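Local structure of benzoylformate Decarboxylase (Polynucleobacter necessarius, 4K9Q) at residues G460-F465 / P475-P480; V370-S375 / D429-Y434; F392-S397 / G401-A406. The protein binds thiamine diphosphate and magnesium and probably decarboxylates benzoylformate to benzaldehyde and carbon dioxide. All coordinates share one frame; numbering follows the deposited sequence.

Interaction 1: G460-F465 / P475-P480. With TPP (thiamine diphosphate), chain D.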
# COMPACT_ATOMS: atom_id res chain seq x y z
N GLY A 460 9.33 10.68 -33.32
CA GLY A 460 8.44 10.64 -34.47
C GLY A 460 7.02 10.22 -34.16
O GLY A 460 6.06 10.86 -34.61
N ILE A 461 6.87 9.14 -33.41
CA ILE A 461 5.54 8.62 -33.19
C ILE A 461 4.70 9.59 -32.36
O ILE A 461 3.48 9.60 -32.47
CB ILE A 461 5.55 7.21 -32.57
CG1 ILE A 461 4.15 6.58 -32.73
CG2 ILE A 461 5.96 7.27 -31.12
CD1 ILE A 461 4.08 5.12 -32.37
N LEU A 462 5.34 10.42 -31.54
CA LEU A 462 4.57 11.43 -30.80
C LEU A 462 4.00 12.51 -31.73
O LEU A 462 2.96 13.10 -31.44
CB LEU A 462 5.40 12.07 -29.68
CG LEU A 462 5.89 11.13 -28.58
CD1 LEU A 462 6.58 11.90 -27.47
CD2 LEU A 462 4.75 10.27 -28.04
N LYS A 463 4.67 12.77 -32.84
CA LYS A 463 4.12 13.70 -33.83
C LYS A 463 2.98 13.04 -34.59
O LYS A 463 2.02 13.71 -34.99
CB LYS A 463 5.21 14.20 -34.79
CG LYS A 463 6.28 15.07 -34.13
CD LYS A 463 7.24 15.65 -35.15
CE LYS A 463 8.33 16.46 -34.46
NZ LYS A 463 9.29 17.05 -35.45
N GLN A 464 3.08 11.73 -34.79
CA GLN A 464 1.99 10.97 -35.41
C GLN A 464 0.77 11.05 -34.51
O GLN A 464 -0.35 11.26 -34.97
CB GLN A 464 2.40 9.51 -35.62
CG GLN A 464 3.51 9.31 -36.65
CD GLN A 464 3.91 7.85 -36.84
OE1 GLN A 464 4.22 7.14 -35.88
NE2 GLN A 464 3.91 7.40 -38.09
N PHE A 465 0.99 10.89 -33.21
CA PHE A 465 -0.10 11.01 -32.24
C PHE A 465 -0.68 12.42 -32.17
O PHE A 465 -1.88 12.59 -32.02
CB PHE A 465 0.38 10.61 -30.85
CG PHE A 465 -0.01 9.23 -30.46
CD1 PHE A 465 -1.27 8.99 -29.94
CD2 PHE A 465 0.86 8.18 -30.61
CE1 PHE A 465 -1.65 7.71 -29.56
CE2 PHE A 465 0.49 6.89 -30.24
CZ PHE A 465 -0.77 6.66 -29.71
N PRO A 475 5.57 20.80 -26.90
CA PRO A 475 7.02 20.97 -26.85
C PRO A 475 7.78 19.66 -26.67
O PRO A 475 7.18 18.63 -26.37
CB PRO A 475 7.23 21.87 -25.64
CG PRO A 475 6.08 21.58 -24.75
CD PRO A 475 4.92 21.19 -25.63
N GLY A 476 9.09 19.72 -26.87
CA GLY A 476 9.95 18.57 -26.59
C GLY A 476 9.89 17.39 -27.54
O GLY A 476 10.28 16.28 -27.17
N LEU A 477 9.43 17.61 -28.78
CA LEU A 477 9.30 16.50 -29.71
C LEU A 477 10.48 16.38 -30.67
O LEU A 477 10.64 15.34 -31.34
CB LEU A 477 7.97 16.59 -30.47
CG LEU A 477 6.69 16.59 -29.62
CD1 LEU A 477 5.46 16.51 -30.52
CD2 LEU A 477 6.71 15.44 -28.62
N ASP A 478 11.30 17.42 -30.74
CA ASP A 478 12.48 17.40 -31.62
C ASP A 478 13.76 17.08 -30.86
O ASP A 478 13.93 17.48 -29.71
CB ASP A 478 12.62 18.74 -32.35
CG ASP A 478 11.51 18.94 -33.36
OD1 ASP A 478 11.32 18.05 -34.21
OD2 ASP A 478 10.84 19.99 -33.30
N LEU A 479 14.66 16.35 -31.53
CA LEU A 479 15.90 15.89 -30.91
C LEU A 479 17.15 16.28 -31.72
O LEU A 479 17.90 15.42 -32.16
CB LEU A 479 15.88 14.37 -30.76
CG LEU A 479 14.77 13.78 -29.91
CD1 LEU A 479 14.79 12.25 -29.98
CD2 LEU A 479 14.87 14.29 -28.47
N PRO A 480 17.38 17.59 -31.90
CA PRO A 480 18.60 18.00 -32.59
C PRO A 480 19.85 17.78 -31.73
O PRO A 480 19.77 17.63 -30.50
CB PRO A 480 18.39 19.50 -32.78
CG PRO A 480 17.55 19.89 -31.61
CD PRO A 480 16.58 18.75 -31.47
N1' TPP D . 9.15 7.61 -21.61
C2' TPP D . 9.14 6.23 -21.45
CM2 TPP D . 9.98 5.58 -20.39
N3' TPP D . 8.33 5.43 -22.24
C4' TPP D . 7.55 6.00 -23.21
N4' TPP D . 6.77 5.23 -23.96
C5' TPP D . 7.58 7.38 -23.41
C6' TPP D . 8.37 8.19 -22.60
C7' TPP D . 6.72 8.01 -24.48
N3 TPP D . 7.11 7.78 -25.86
C2 TPP D . 6.51 6.86 -26.70
S1 TPP D . 7.11 6.84 -28.20
C5 TPP D . 8.16 8.01 -27.83
C4 TPP D . 8.07 8.47 -26.52
CM4 TPP D . 8.92 9.55 -25.90
C6 TPP D . 9.06 8.48 -28.94
C7 TPP D . 10.00 7.42 -29.50
O7 TPP D . 10.90 8.14 -30.32
PA TPP D . 12.02 7.39 -31.19
O1A TPP D . 12.64 6.30 -30.35
O2A TPP D . 13.05 8.37 -31.65
O3A TPP D . 11.20 6.64 -32.34
PB TPP D . 10.45 7.28 -33.61
O1B TPP D . 9.01 7.43 -33.23
O2B TPP D . 10.61 6.27 -34.73
O3B TPP D . 11.02 8.61 -33.96

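Interaction 2: V370-S375 / D429-Y434. With MG (magnesium ion), chain C; TPP (thiamine diphosphate), chain D.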
# COMPACT_ATOMS: atom_id res chain seq x y z
N VAL A 370 15.12 -7.64 -32.34
CA VAL A 370 14.53 -6.86 -31.25
C VAL A 370 14.16 -5.48 -31.81
O VAL A 370 14.85 -4.97 -32.69
CB VAL A 370 15.56 -6.70 -30.12
CG1 VAL A 370 15.00 -5.84 -28.99
CG2 VAL A 370 15.97 -8.08 -29.59
N GLU A 371 13.07 -4.90 -31.34
CA GLU A 371 12.65 -3.61 -31.88
C GLU A 371 12.15 -2.63 -30.81
O GLU A 371 11.37 -3.00 -29.93
CB GLU A 371 11.60 -3.80 -32.99
CG GLU A 371 10.86 -2.53 -33.43
CD GLU A 371 9.70 -2.16 -32.51
OE1 GLU A 371 9.60 -0.98 -32.13
OE2 GLU A 371 8.87 -3.05 -32.16
N GLU A 372 12.63 -1.40 -30.90
CA GLU A 372 12.11 -0.29 -30.10
C GLU A 372 12.33 0.97 -30.93
O GLU A 372 13.18 1.80 -30.62
CB GLU A 372 12.83 -0.19 -28.75
CG GLU A 372 12.17 0.77 -27.76
CD GLU A 372 12.81 0.73 -26.39
OE1 GLU A 372 12.66 -0.29 -25.67
OE2 GLU A 372 13.47 1.71 -26.02
N CYS A 373 11.56 1.07 -32.01
CA CYS A 373 11.60 2.21 -32.92
C CYS A 373 10.16 2.41 -33.33
O CYS A 373 9.71 1.92 -34.36
CB CYS A 373 12.47 1.87 -34.14
SG CYS A 373 12.82 3.32 -35.15
N PRO A 374 9.40 3.11 -32.48
CA PRO A 374 7.94 3.09 -32.59
C PRO A 374 7.38 3.48 -33.96
O PRO A 374 6.47 2.80 -34.45
CB PRO A 374 7.49 4.08 -31.50
CG PRO A 374 8.54 3.91 -30.43
CD PRO A 374 9.85 3.75 -31.22
N SER A 375 7.90 4.53 -34.59
CA SER A 375 7.27 5.00 -35.83
C SER A 375 7.38 4.01 -37.00
O SER A 375 6.58 4.08 -37.93
CB SER A 375 7.81 6.38 -36.25
OG SER A 375 9.13 6.28 -36.74
N ASP A 429 16.13 6.87 -32.44
CA ASP A 429 17.12 7.72 -31.80
C ASP A 429 16.70 8.23 -30.41
O ASP A 429 17.53 8.33 -29.50
CB ASP A 429 17.63 8.86 -32.72
CG ASP A 429 16.51 9.72 -33.29
OD1 ASP A 429 15.35 9.32 -33.26
OD2 ASP A 429 16.82 10.81 -33.82
N GLY A 430 15.41 8.54 -30.24
CA GLY A 430 14.88 8.90 -28.93
C GLY A 430 14.92 7.73 -27.96
O GLY A 430 15.41 7.86 -26.83
N SER A 431 14.40 6.59 -28.40
CA SER A 431 14.37 5.37 -27.59
C SER A 431 15.76 4.97 -27.12
O SER A 431 15.94 4.55 -25.98
CB SER A 431 13.76 4.21 -28.37
OG SER A 431 12.36 4.39 -28.56
N PHE A 432 16.74 5.10 -28.01
CA PHE A 432 18.14 4.73 -27.74
C PHE A 432 18.69 5.40 -26.47
O PHE A 432 19.51 4.82 -25.77
CB PHE A 432 18.99 5.15 -28.95
CG PHE A 432 20.35 4.50 -29.03
CD1 PHE A 432 20.49 3.18 -29.44
CD2 PHE A 432 21.49 5.24 -28.76
CE1 PHE A 432 21.75 2.60 -29.54
CE2 PHE A 432 22.75 4.67 -28.88
CZ PHE A 432 22.88 3.36 -29.26
N GLN A 433 18.22 6.61 -26.18
CA GLN A 433 18.75 7.39 -25.05
C GLN A 433 18.38 6.89 -23.66
O GLN A 433 19.12 7.11 -22.71
CB GLN A 433 18.30 8.85 -25.16
CG GLN A 433 18.52 9.49 -26.52
CD GLN A 433 19.97 9.42 -26.94
OE1 GLN A 433 20.87 9.71 -26.14
NE2 GLN A 433 20.21 9.01 -28.18
N TYR A 434 17.22 6.26 -23.52
CA TYR A 434 16.72 5.99 -22.17
C TYR A 434 17.65 5.10 -21.36
O TYR A 434 17.91 5.38 -20.19
CB TYR A 434 15.30 5.39 -22.20
CG TYR A 434 14.25 6.39 -22.63
CD1 TYR A 434 14.05 6.67 -23.98
CD2 TYR A 434 13.47 7.06 -21.70
CE1 TYR A 434 13.10 7.59 -24.38
CE2 TYR A 434 12.51 7.99 -22.09
CZ TYR A 434 12.34 8.24 -23.43
OH TYR A 434 11.40 9.15 -23.86
MG MG C . 13.17 9.22 -33.66
N1' TPP D . 9.15 7.61 -21.61
C2' TPP D . 9.14 6.23 -21.45
CM2 TPP D . 9.98 5.58 -20.39
N3' TPP D . 8.33 5.43 -22.24
C4' TPP D . 7.55 6.00 -23.21
N4' TPP D . 6.77 5.23 -23.96
C5' TPP D . 7.58 7.38 -23.41
C6' TPP D . 8.37 8.19 -22.60
C7' TPP D . 6.72 8.01 -24.48
N3 TPP D . 7.11 7.78 -25.86
C2 TPP D . 6.51 6.86 -26.70
S1 TPP D . 7.11 6.84 -28.20
C5 TPP D . 8.16 8.01 -27.83
C4 TPP D . 8.07 8.47 -26.52
CM4 TPP D . 8.92 9.55 -25.90
C6 TPP D . 9.06 8.48 -28.94
C7 TPP D . 10.00 7.42 -29.50
O7 TPP D . 10.90 8.14 -30.32
PA TPP D . 12.02 7.39 -31.19
O1A TPP D . 12.64 6.30 -30.35
O2A TPP D . 13.05 8.37 -31.65
O3A TPP D . 11.20 6.64 -32.34
PB TPP D . 10.45 7.28 -33.61
O1B TPP D . 9.01 7.43 -33.23
O2B TPP D . 10.61 6.27 -34.73
O3B TPP D . 11.02 8.61 -33.96
O HOH W 1 13.59 7.17 -34.73

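Interaction 3: F392-S397 / G401-A406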
# COMPACT_ATOMS: atom_id res chain seq x y z
N PHE A 392 11.71 -13.08 -32.54
CA PHE A 392 11.37 -11.66 -32.37
C PHE A 392 10.97 -11.33 -30.94
O PHE A 392 10.15 -12.04 -30.33
CB PHE A 392 10.25 -11.24 -33.32
CG PHE A 392 9.77 -9.83 -33.08
CD1 PHE A 392 10.49 -8.75 -33.58
CD2 PHE A 392 8.62 -9.58 -32.35
CE1 PHE A 392 10.06 -7.44 -33.35
CE2 PHE A 392 8.19 -8.28 -32.12
CZ PHE A 392 8.91 -7.21 -32.62
N TYR A 393 11.52 -10.24 -30.42
CA TYR A 393 11.21 -9.80 -29.07
C TYR A 393 11.08 -8.28 -28.99
O TYR A 393 11.91 -7.55 -29.55
CB TYR A 393 12.33 -10.19 -28.10
CG TYR A 393 12.61 -11.67 -27.96
CD1 TYR A 393 13.34 -12.35 -28.93
CD2 TYR A 393 12.16 -12.37 -26.84
CE1 TYR A 393 13.61 -13.71 -28.78
CE2 TYR A 393 12.42 -13.71 -26.69
CZ TYR A 393 13.15 -14.38 -27.66
OH TYR A 393 13.42 -15.72 -27.52
N THR A 394 10.06 -7.82 -28.28
CA THR A 394 9.98 -6.41 -27.89
C THR A 394 9.28 -6.37 -26.52
O THR A 394 8.96 -7.42 -25.94
CB THR A 394 9.25 -5.55 -28.96
OG1 THR A 394 9.38 -4.15 -28.65
CG2 THR A 394 7.78 -5.92 -29.06
N PHE A 395 9.07 -5.17 -25.99
CA PHE A 395 8.39 -5.04 -24.69
C PHE A 395 6.87 -5.26 -24.76
O PHE A 395 6.24 -5.06 -25.80
CB PHE A 395 8.76 -3.70 -24.01
CG PHE A 395 8.58 -2.47 -24.89
CD1 PHE A 395 9.22 -1.28 -24.55
CD2 PHE A 395 7.76 -2.48 -26.00
CE1 PHE A 395 9.07 -0.13 -25.32
CE2 PHE A 395 7.60 -1.34 -26.79
CZ PHE A 395 8.26 -0.16 -26.45
N ALA A 396 6.29 -5.72 -23.65
CA ALA A 396 4.84 -5.84 -23.56
C ALA A 396 4.19 -4.55 -23.07
O ALA A 396 2.96 -4.41 -23.13
CB ALA A 396 4.46 -7.00 -22.62
N SER A 397 5.02 -3.60 -22.62
CA SER A 397 4.55 -2.48 -21.80
C SER A 397 4.55 -1.11 -22.49
O SER A 397 3.90 -0.18 -22.00
CB SER A 397 5.46 -2.37 -20.59
OG SER A 397 6.74 -1.92 -21.02
N GLY A 401 13.36 2.23 -23.11
CA GLY A 401 14.53 1.94 -22.30
C GLY A 401 14.68 0.46 -21.99
O GLY A 401 15.62 0.05 -21.31
N TRP A 402 13.75 -0.36 -22.47
CA TRP A 402 13.81 -1.78 -22.18
C TRP A 402 14.62 -2.55 -23.22
O TRP A 402 15.44 -3.41 -22.87
CB TRP A 402 12.41 -2.38 -22.06
CG TRP A 402 12.43 -3.82 -21.65
CD1 TRP A 402 12.55 -4.31 -20.38
CD2 TRP A 402 12.34 -4.96 -22.52
NE1 TRP A 402 12.53 -5.69 -20.41
CE2 TRP A 402 12.41 -6.11 -21.70
CE3 TRP A 402 12.22 -5.12 -23.90
CZ2 TRP A 402 12.35 -7.41 -22.23
CZ3 TRP A 402 12.15 -6.41 -24.43
CH2 TRP A 402 12.22 -7.54 -23.58
N ASP A 403 14.41 -2.25 -24.49
CA ASP A 403 14.89 -3.12 -25.56
C ASP A 403 16.40 -3.10 -25.76
O ASP A 403 17.01 -4.14 -26.05
CB ASP A 403 14.15 -2.86 -26.87
CG ASP A 403 12.72 -3.39 -26.84
OD1 ASP A 403 12.54 -4.56 -27.22
OD2 ASP A 403 11.81 -2.65 -26.41
N LEU A 404 17.02 -1.93 -25.61
CA LEU A 404 18.46 -1.84 -25.78
C LEU A 404 19.20 -2.78 -24.82
O LEU A 404 19.97 -3.63 -25.26
CB LEU A 404 18.94 -0.39 -25.69
CG LEU A 404 20.42 -0.16 -26.02
CD1 LEU A 404 20.64 1.30 -26.36
CD2 LEU A 404 21.32 -0.60 -24.86
N PRO A 405 18.96 -2.64 -23.51
CA PRO A 405 19.57 -3.63 -22.60
C PRO A 405 18.99 -5.05 -22.73
O PRO A 405 19.73 -6.02 -22.56
CB PRO A 405 19.35 -3.03 -21.20
CG PRO A 405 18.22 -2.04 -21.38
CD PRO A 405 18.33 -1.52 -22.78
N ALA A 406 17.71 -5.19 -23.05
CA ALA A 406 17.16 -6.54 -23.17
C ALA A 406 17.88 -7.33 -24.28
O ALA A 406 18.08 -8.55 -24.15
CB ALA A 406 15.65 -6.52 -23.40

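Interaction 1: G460-F465 / P475-P480
Leu477 lies against two consecutive residues of helix 460-468, Leu462 and Lys463, and buries more surface here than any other residue. Its CD2 meets CD1 of Leu462 at 3.7 Å, the side chains crossing at about a right angle. The other branch, CD1, rests 4.0 Å from Lys463 CG, so the forked end of a leucine serves both neighbours. Lys463 runs past Leu477 in the opposite direction, with its chain extended beyond CG (chi2 -174°). That length carries NZ to Asp478, where it forms a salt bridge with OD1 at 2.6 Å, approaching on the syn side and 23° out of the carboxylate plane. Lys463 also pairs with Glu458, a magnesium-binding residue, and its charge is likely to be shared between two carboxylates. Leu462 has a second neighbour: its CD1 touches the thiazolium methyl CM4 of thiamine diphosphate at 3.7 Å. At the start of this turn, Gly460 N and Ile461 N donate to the cofactor's O3B and O1B, each at 2.7 Å; a CB on Gly460 would collide with O3B, consistent with glycine here. A helix amino end that grips diphosphate, backed by the following loop, belongs to the cofactor site of the C-terminal thiamine diphosphate-binding domain.

Interaction 2: V370-S375 / D429-Y434
At the diphosphate end of the thiamine diphosphate pocket, Ser431 packs against the end of strand 368-372 and the turn after it: its CB lies 3.3 Å from Glu372 O, and its OG 3.7 Å from Pro374 CD. Serine is small enough for this approach and brings a hydroxyl. With OG held beside its own backbone N (chi1 -71°), hydroxyl and amide both reach the cofactor's O1A, OG at 2.6 Å. Glu372 lies alongside, OE2 3.4 Å from Ser431 CB, while its carboxylate accepts from the amides of Asp403 and Gly401. Ser375 OG makes a very short bond of 2.5 Å to O2B. Gly430 N donates to O2A at 2.8 Å, where a CB would collide. Asp429 OD1 binds magnesium at 2.2 Å, alongside O2A, O3B, a water, Asn456 OD1 and Glu458 O. Tyr434 CE2 comes obliquely to within 3.4 Å of N1' of the aminopyrimidine, while its OH bonds to Asn23 of the second subunit. With an alanine here, the pyrimidine would probably lose this packing and Asn23 its hydroxyl partner. Asp429 and Gly430 follow Gly428 at the end of strand 423-428, forming the Gly-Asp-Gly opening of the magnesium-diphosphate motif of thiamine diphosphate enzymes.

Interaction 3: F392-S397 / G401-A406
Trp402 and Phe395 supply the apolar part of this contact, lying antiparallel alongside one another. The indole's six-membered ring does the touching, CE3 lying 3.7 Å from Phe395 CB and CZ3 3.6 Å from the backbone C of Thr394. Trp402 sets CG opposite its own backbone N (chi1 -176°), which sends the broad ring across to the other backbone. Ala406 CB covers one face of the indole, 3.4 Å above its plane, a close approach that suits the small methyl of alanine. The indole's polar edge is served from helix 47-61, NE1 bonding to Asp55.

The second group of contacts belongs to the carboxylate of Asp403. OD2 stands over one face of the Phe395 ring, 3.5 Å from CD1, with ring and carboxylate planes 72° apart. OD1 approaches Thr394 CA at 3.2 Å and lies 3.5 Å from Thr394 OG1, but that hydroxyl is bonded to Glu371 O.

No hydrogen bond joins the two segments directly; strand 368-372 bridges them, holding the Thr394 hydroxyl on one side and, through Glu372 OE1, weakly accepting from Trp402 N on the other. Gly401 has backbone angles (phi 103°) at which a CB would collide with the carbonyl O of the residue before, so glycine fits the bend.

Strand 392-393, the outermost of its sheet within this chain, begins a beta-alpha-beta crossover that runs through helix 403-417 to strand 423-428 in the parallel alpha/beta C-terminal domain. The loop between strand and helix holds the cofactor-binding residues Gly398 and Leu400.

From the N terminus, 370-375 comes first, leaving strand 368-372. The chain then passes through both segments of interaction 3, which closes a loop of only three residues, before 429-434 returns to complete interaction 2; the short loop therefore sits wholly within the longer one. Interaction 1 follows in series, closing a nine-residue connection, and no contacts cross. Strands 368-372 and 392-393 are sheet neighbours, which sets interactions 2 and 3 side by side, their centres 9 Å apart. Interactions 1 and 2 both touch thiamine diphosphate and pack directly, Ile461 CG2 on Pro374 CB at 3.6 Å. Interaction 3 stays clear of interaction 1, whose centre is 21 Å away.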